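PDB 2QNT: uncharacterized protein Atu1872 from Agrobacterium tumefaciens, which is of unknown function but belongs to the glyoxalase/bleomycin resistance protein/dioxygenase family and pairs with a second copy of itself. Local coordinates for residues A[91-95]-A[96-100]. Sequence-based numbering, arbitrary orientation. Where two conformers were deposited one is given.
Sequences DIAPH and VELIH
The imidazole of His-95 has Pro-94 CB over the centre of one face, 4.0 Å above the plane, and Asp-91 O in the plane at its edge. CG of His-95 sits beside its own backbone N (chi1 -48°), which swings the ring back alongside the Asp-91 carbonyl. The chain passes from helix 85-92 through a 3-10 segment, 93-95, and on toward strand 98-104, linking the helix of a beta-alpha-beta-beta-beta module of the glyoxalase fold to its second strand. Two successive 3-10-type bonds hold the turn: His-95 N to Ile-92 O (2.9 Å), then a weak, long but nearly straight one from Val-96 N to Ala-93 O (3.4 Å, 171°). On the inner side, Ile-92 CG2, anti to the backbone N, lies 3.7 Å from Val-96 CG1, the two side chains crossing at a slant. Phe-112 and Phe-114 of strand 110-115 also pack against Ile-92 and Val-96 respectively, and Met-7 of the second subunit reaches Ile-92. Farther along, methyl CD1 of Leu-98 approaches Ala-93 CB at 4.2 Å. On the outside, a water joins Pro-94 O (2.9 Å) to Val-96 O (a long 3.2 Å). Ala-93 O and Val-96 O lie 3.3 Å apart, acceptor against acceptor, with solvent close by. The corner thus combines an apolar inner side, seated on the sheet, with a hydrated outer one, where the second backbone bond is weak.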
ATOM      1  N   ASP A  91     -14.425 -18.634   4.573  1.00 16.88           N
ATOM      2  CA  ASP A  91     -13.496 -18.741   5.682  0.62 17.44           C
ATOM      3  C   ASP A  91     -13.281 -17.404   6.420  1.00 17.15           C
ATOM      4  O   ASP A  91     -13.151 -17.438   7.645  1.00 19.30           O
ATOM      5  CB  ASP A  91     -12.219 -19.563   5.315  0.62 17.75           C
ATOM      6  CG  ASP A  91     -11.072 -18.736   4.786  0.62 20.12           C
ATOM      7  OD1 ASP A  91     -10.139 -19.320   4.167  0.62 23.59           O
ATOM      8  OD2 ASP A  91     -11.072 -17.528   4.999  0.62 23.67           O
ATOM      9  N   ILE A  92     -13.346 -16.263   5.713  1.00 16.10           N
ATOM     10  CA  ILE A  92     -13.050 -14.934   6.242  1.00 16.04           C
ATOM     11  C   ILE A  92     -14.262 -14.128   6.722  1.00 15.19           C
ATOM     12  O   ILE A  92     -14.195 -13.454   7.748  1.00 15.88           O
ATOM     13  CB  ILE A  92     -12.254 -14.082   5.181  1.00 16.36           C
ATOM     14  CG1 ILE A  92     -10.856 -14.659   5.020  1.00 16.04           C
ATOM     15  CG2 ILE A  92     -12.155 -12.603   5.590  1.00 17.07           C
ATOM     16  CD1 ILE A  92     -10.118 -14.297   3.763  1.00 17.20           C
ATOM     17  N   ALA A  93     -15.353 -14.156   5.959  1.00 15.78           N
ATOM     18  CA  ALA A  93     -16.478 -13.244   6.202  1.00 16.42           C
ATOM     19  C   ALA A  93     -17.006 -13.224   7.624  1.00 16.71           C
ATOM     20  O   ALA A  93     -17.284 -12.152   8.169  1.00 16.77           O
ATOM     21  CB  ALA A  93     -17.616 -13.544   5.248  1.00 17.75           C
ATOM     22  N   PRO A  94     -17.159 -14.395   8.262  1.00 16.40           N
ATOM     23  CA  PRO A  94     -17.702 -14.329   9.635  1.00 15.66           C
ATOM     24  C   PRO A  94     -16.841 -13.585  10.658  1.00 16.19           C
ATOM     25  O   PRO A  94     -17.333 -13.228  11.745  1.00 17.22           O
ATOM     26  CB  PRO A  94     -17.815 -15.806  10.033  1.00 16.22           C
ATOM     27  CG  PRO A  94     -17.801 -16.536   8.725  1.00 16.31           C
ATOM     28  CD  PRO A  94     -16.950 -15.777   7.811  1.00 16.01           C
ATOM     29  N   HIS A  95     -15.569 -13.370  10.340  1.00 15.92           N
ATOM     30  CA  HIS A  95     -14.614 -12.821  11.307  1.00 16.27           C
ATOM     31  C   HIS A  95     -14.218 -11.390  11.073  1.00 17.16           C
ATOM     32  O   HIS A  95     -13.289 -10.870  11.702  1.00 19.91           O
ATOM     33  CB  HIS A  95     -13.387 -13.702  11.290  1.00 15.60           C
ATOM     34  CG  HIS A  95     -13.726 -15.153  11.385  1.00 17.33           C
ATOM     35  ND1 HIS A  95     -14.391 -15.683  12.468  1.00 16.74           N
ATOM     36  CD2 HIS A  95     -13.538 -16.172  10.520  1.00 18.52           C
ATOM     37  CE1 HIS A  95     -14.593 -16.973  12.266  1.00 17.53           C
ATOM     38  NE2 HIS A  95     -14.080 -17.296  11.094  1.00 19.17           N
ATOM     39  N   VAL A  96     -14.864 -10.752  10.106  1.00 16.00           N
ATOM     40  CA  VAL A  96     -14.504  -9.403   9.738  1.00 15.56           C
ATOM     41  C   VAL A  96     -15.771  -8.591   9.633  1.00 14.78           C
ATOM     42  O   VAL A  96     -16.857  -9.127   9.494  1.00 14.52           O
ATOM     43  CB  VAL A  96     -13.726  -9.355   8.384  1.00 15.36           C
ATOM     44  CG1 VAL A  96     -12.455 -10.219   8.464  1.00 19.26           C
ATOM     45  CG2 VAL A  96     -14.600  -9.772   7.237  1.00 15.85           C
ATOM     46  N   GLU A  97     -15.618  -7.283   9.734  1.00 13.51           N
ATOM     47  CA  GLU A  97     -16.661  -6.365   9.376  1.00 12.58           C
ATOM     48  C   GLU A  97     -16.642  -6.172   7.850  1.00 11.96           C
ATOM     49  O   GLU A  97     -15.754  -5.506   7.312  1.00 11.06           O
ATOM     50  CB  GLU A  97     -16.436  -5.050  10.104  1.00 12.77           C
ATOM     51  CG  GLU A  97     -17.542  -4.083   9.836  1.00 14.20           C
ATOM     52  CD  GLU A  97     -17.360  -2.766  10.513  1.00 14.98           C
ATOM     53  OE1 GLU A  97     -16.451  -2.642  11.375  1.00 17.78           O
ATOM     54  OE2 GLU A  97     -18.126  -1.846  10.156  1.00 20.26           O
ATOM     55  N   LEU A  98     -17.614  -6.752   7.159  1.00 12.28           N
ATOM     56  CA  LEU A  98     -17.740  -6.583   5.725  1.00 12.42           C
ATOM     57  C   LEU A  98     -18.171  -5.173   5.374  1.00 12.61           C
ATOM     58  O   LEU A  98     -18.999  -4.566   6.038  1.00 13.22           O
ATOM     59  CB  LEU A  98     -18.771  -7.557   5.102  1.00 13.56           C
ATOM     60  CG  LEU A  98     -18.422  -9.040   5.118  1.00 12.63           C
ATOM     61  CD1 LEU A  98     -19.647  -9.901   4.692  1.00 12.58           C
ATOM     62  CD2 LEU A  98     -17.250  -9.353   4.250  1.00 14.02           C
ATOM     63  N   ILE A  99     -17.644  -4.680   4.265  1.00 11.04           N
ATOM     64  CA  ILE A  99     -18.197  -3.552   3.544  1.00 11.62           C
ATOM     65  C   ILE A  99     -19.326  -4.048   2.655  1.00 11.85           C
ATOM     66  O   ILE A  99     -20.395  -3.471   2.648  1.00 13.01           O
ATOM     67  CB  ILE A  99     -17.092  -2.806   2.766  1.00 11.74           C
ATOM     68  CG1 ILE A  99     -16.078  -2.161   3.749  1.00 10.88           C
ATOM     69  CG2 ILE A  99     -17.729  -1.778   1.846  1.00 12.37           C
ATOM     70  CD1 ILE A  99     -14.805  -1.690   3.089  1.00 11.10           C
ATOM     71  N   HIS A 100     -19.099  -5.166   1.954  1.00 12.00           N
ATOM     72  CA  HIS A 100     -20.143  -5.811   1.166  1.00 11.53           C
ATOM     73  C   HIS A 100     -19.698  -7.262   0.949  1.00 11.50           C
ATOM     74  O   HIS A 100     -18.496  -7.591   1.061  1.00 12.53           O
ATOM     75  CB  HIS A 100     -20.398  -5.092  -0.182  1.00 11.33           C
ATOM     76  CG  HIS A 100     -19.233  -5.083  -1.128  1.00 11.47           C
ATOM     77  ND1 HIS A 100     -18.852  -6.193  -1.864  1.00 11.37           N
ATOM     78  CD2 HIS A 100     -18.389  -4.085  -1.478  1.00 11.53           C
ATOM     79  CE1 HIS A 100     -17.794  -5.871  -2.606  1.00 11.10           C
ATOM     80  NE2 HIS A 100     -17.494  -4.602  -2.375  1.00 12.60           N
TER
HETATM   81  O   HOH W   1     -18.921 -10.490   8.910  1.00 26.38           O
HETATM   82  O   HOH W   2     -18.888 -10.779  11.256  1.00 44.64           O